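Local atomic coordinates of aminoglycoside Nucleotidyltransferase (2")-Ia (PDB entry 4XJE), a protein that transfers an adenylyl group to the 2''-hydroxyl of aminoglycosides such as gentamicin, kanamycin and tobramycin, making bacteria resistant to them. Residues Ile53-Pro58 with Leu93-Ala98. Residues are numbered along the deposited sequence; the frame is centred on the assembly and turned at random.
Sequences IDLTFP and LDCEPA. With TOY (tobramycin), chain C; AMP (adenosine monophosphate), chain B.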
# COMPACT_ATOMS: atom_id res chain seq x y z
N ILE A 53 6.99 -4.15 -2.82
CA ILE A 53 6.25 -4.04 -1.58
C ILE A 53 5.92 -2.57 -1.35
O ILE A 53 6.81 -1.73 -1.28
CB ILE A 53 7.06 -4.59 -0.39
CG1 ILE A 53 7.28 -6.09 -0.55
CG2 ILE A 53 6.33 -4.31 0.92
CD1 ILE A 53 8.51 -6.60 0.17
N ASP A 54 4.63 -2.28 -1.24
CA ASP A 54 4.18 -0.92 -0.98
C ASP A 54 3.95 -0.72 0.51
O ASP A 54 3.25 -1.51 1.14
CB ASP A 54 2.91 -0.61 -1.77
CG ASP A 54 3.12 -0.74 -3.27
OD1 ASP A 54 3.91 0.05 -3.82
OD2 ASP A 54 2.50 -1.64 -3.88
N LEU A 55 4.55 0.33 1.05
CA LEU A 55 4.42 0.65 2.47
C LEU A 55 3.90 2.07 2.67
O LEU A 55 4.33 3.00 1.98
CB LEU A 55 5.76 0.50 3.18
CG LEU A 55 6.42 -0.88 3.16
CD1 LEU A 55 7.82 -0.79 3.73
CD2 LEU A 55 5.58 -1.88 3.94
N THR A 56 2.98 2.22 3.62
CA THR A 56 2.58 3.54 4.09
C THR A 56 3.09 3.70 5.52
O THR A 56 2.90 2.81 6.35
CB THR A 56 1.05 3.75 4.06
OG1 THR A 56 0.56 3.48 2.74
CG2 THR A 56 0.69 5.18 4.42
N PHE A 57 3.76 4.81 5.80
CA PHE A 57 4.43 5.02 7.08
C PHE A 57 4.07 6.38 7.66
O PHE A 57 3.75 7.31 6.91
CB PHE A 57 5.94 4.92 6.89
CG PHE A 57 6.52 6.00 6.03
CD1 PHE A 57 6.52 5.88 4.65
CD2 PHE A 57 7.07 7.14 6.59
CE1 PHE A 57 7.05 6.87 3.85
CE2 PHE A 57 7.60 8.14 5.80
CZ PHE A 57 7.59 8.01 4.43
N PRO A 58 4.12 6.52 9.00
CA PRO A 58 3.92 7.86 9.56
C PRO A 58 5.01 8.82 9.10
O PRO A 58 6.19 8.60 9.38
CB PRO A 58 4.00 7.61 11.08
CG PRO A 58 3.58 6.19 11.24
CD PRO A 58 4.15 5.48 10.04
N LEU A 93 11.12 -1.31 -2.18
CA LEU A 93 10.09 -0.84 -1.26
C LEU A 93 9.61 0.53 -1.70
O LEU A 93 10.39 1.50 -1.71
CB LEU A 93 10.63 -0.75 0.17
CG LEU A 93 10.72 -2.01 1.03
CD1 LEU A 93 11.01 -3.25 0.21
CD2 LEU A 93 11.79 -1.80 2.09
N ASP A 94 8.34 0.62 -2.06
CA ASP A 94 7.73 1.87 -2.47
C ASP A 94 7.01 2.48 -1.27
O ASP A 94 5.97 1.98 -0.85
CB ASP A 94 6.77 1.63 -3.63
CG ASP A 94 6.17 2.90 -4.16
OD1 ASP A 94 5.23 3.43 -3.53
OD2 ASP A 94 6.63 3.38 -5.22
N CYS A 95 7.57 3.56 -0.73
CA CYS A 95 7.15 4.06 0.58
C CYS A 95 6.46 5.42 0.48
O CYS A 95 7.02 6.36 -0.09
CB CYS A 95 8.35 4.16 1.51
SG CYS A 95 9.29 2.62 1.66
N GLU A 96 5.26 5.51 1.04
CA GLU A 96 4.47 6.75 1.01
C GLU A 96 4.12 7.20 2.43
O GLU A 96 3.65 6.40 3.23
CB GLU A 96 3.19 6.55 0.20
CG GLU A 96 2.37 7.82 0.04
CD GLU A 96 1.25 7.67 -0.97
OE1 GLU A 96 0.75 6.54 -1.15
OE2 GLU A 96 0.88 8.69 -1.58
N PRO A 97 4.33 8.49 2.74
CA PRO A 97 3.98 8.94 4.09
C PRO A 97 2.48 9.14 4.30
O PRO A 97 1.75 9.45 3.35
CB PRO A 97 4.72 10.28 4.19
CG PRO A 97 4.75 10.78 2.79
CD PRO A 97 4.92 9.57 1.93
N ALA A 98 2.04 8.94 5.53
CA ALA A 98 0.71 9.35 5.96
C ALA A 98 0.86 10.26 7.16
O ALA A 98 1.85 10.17 7.90
CB ALA A 98 -0.15 8.15 6.29
C11 TOY C . -0.75 7.95 -6.41
O11 TOY C . 0.49 7.40 -6.07
C21 TOY C . -0.57 8.85 -7.63
N21 TOY C . 0.01 8.13 -8.78
C31 TOY C . 0.29 10.04 -7.23
C41 TOY C . -0.29 10.79 -6.05
O41 TOY C . 0.61 11.83 -5.66
C51 TOY C . -0.50 9.81 -4.90
O51 TOY C . -1.29 8.69 -5.33
C61 TOY C . -1.24 10.46 -3.74
N61 TOY C . -1.47 9.54 -2.62
C12 TOY C . 2.39 3.95 -4.76
N12 TOY C . 2.79 2.60 -4.36
C22 TOY C . 1.21 4.45 -3.92
C32 TOY C . 0.83 5.88 -4.31
N32 TOY C . -0.34 6.32 -3.54
C42 TOY C . 0.56 5.99 -5.81
C52 TOY C . 1.71 5.44 -6.65
O52 TOY C . 1.37 5.48 -8.03
C62 TOY C . 2.00 4.01 -6.23
O62 TOY C . 3.11 3.52 -7.00
C13 TOY C . 2.81 2.66 -8.07
C23 TOY C . 3.76 1.46 -8.02
O23 TOY C . 3.71 0.86 -6.73
C33 TOY C . 5.20 1.89 -8.33
N33 TOY C . 6.08 0.71 -8.36
C43 TOY C . 5.20 2.61 -9.68
O43 TOY C . 6.51 3.06 -10.01
C53 TOY C . 4.26 3.81 -9.57
O53 TOY C . 2.93 3.34 -9.31
C63 TOY C . 4.18 4.64 -10.82
O63 TOY C . 3.37 5.79 -10.63
P AMP B . 2.10 -2.40 -7.20
O1P AMP B . 3.20 -1.75 -6.38
O2P AMP B . 2.71 -2.87 -8.51
O3P AMP B . 1.32 -3.38 -6.39
O5' AMP B . 1.12 -1.20 -7.57
C5' AMP B . 0.27 -0.62 -6.60
C4' AMP B . -0.81 0.21 -7.25
O4' AMP B . -0.22 1.35 -7.91
C3' AMP B . -1.60 -0.48 -8.35
O3' AMP B . -2.63 -1.30 -7.83
C2' AMP B . -2.11 0.68 -9.19
O2' AMP B . -3.28 1.24 -8.61
C1' AMP B . -0.97 1.70 -9.05
N9 AMP B . -0.08 1.72 -10.23
C8 AMP B . 0.66 0.69 -10.74
N7 AMP B . 1.36 1.01 -11.80
C5 AMP B . 1.07 2.35 -12.00
C6 AMP B . 1.50 3.29 -12.96
N6 AMP B . 2.34 2.99 -13.95
N1 AMP B . 1.02 4.54 -12.87
C2 AMP B . 0.17 4.84 -11.88
N3 AMP B . -0.31 4.04 -10.92
C4 AMP B . 0.18 2.81 -11.04
O HOH W 1 0.13 4.30 0.01
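D54 and D94 sit side by side on neighbouring parallel strands; both reach tobramycin N12, and D54 also meets the AMP phosphate. Five backbone hydrogen bonds zip 53-58 to 93-98, from D94 N to I53 O at one end to A98 N to F57 O at the other; the in-register pairing brings D54 beside D94 and T56 beside E96 on the face toward the ligands, with I53, L55, F57, L93, C95 and P97 on the other. On that second face P97 CA lies over the F57 ring, a CH-pi contact 3.8 Å from the centroid, while C95 C comes to the ring's edge. The ring gets there with CG between the backbone N and the carbonyl carbon (chi1 65°), and helix 62-71 adds L65 beside F57 and C95.

E96 is worth following outward. Its CB passes 4.1 Å from L55 O; with chi1 at -176° and CG anti to the backbone N, the extended chain then carries CD to 3.3 Å from tobramycin N32. There OE1 accepts from N32 at 2.6 Å and OE2 from tobramycin N61 at 2.7 Å. OE1 also accepts from a water that donates to T56 OG1, tying the two strands together again at their polar face.

Two residues earlier on the strand, D94 OD1 accepts from tobramycin N12 at 2.7 Å, while D94 OD2 is hydrogen-bonded to Y82 OH. D54 OD1 lies only 3.6 Å from D94 OD1, but N12 approaches both oxygens, which would ease their repulsion. Manganese sites are known for this nucleotidyltransferase, D52 and D54 serving both metals and D94 one. Such a cluster of acids probably favours cations, and in this complex the amine N12 lies between D54 and D94.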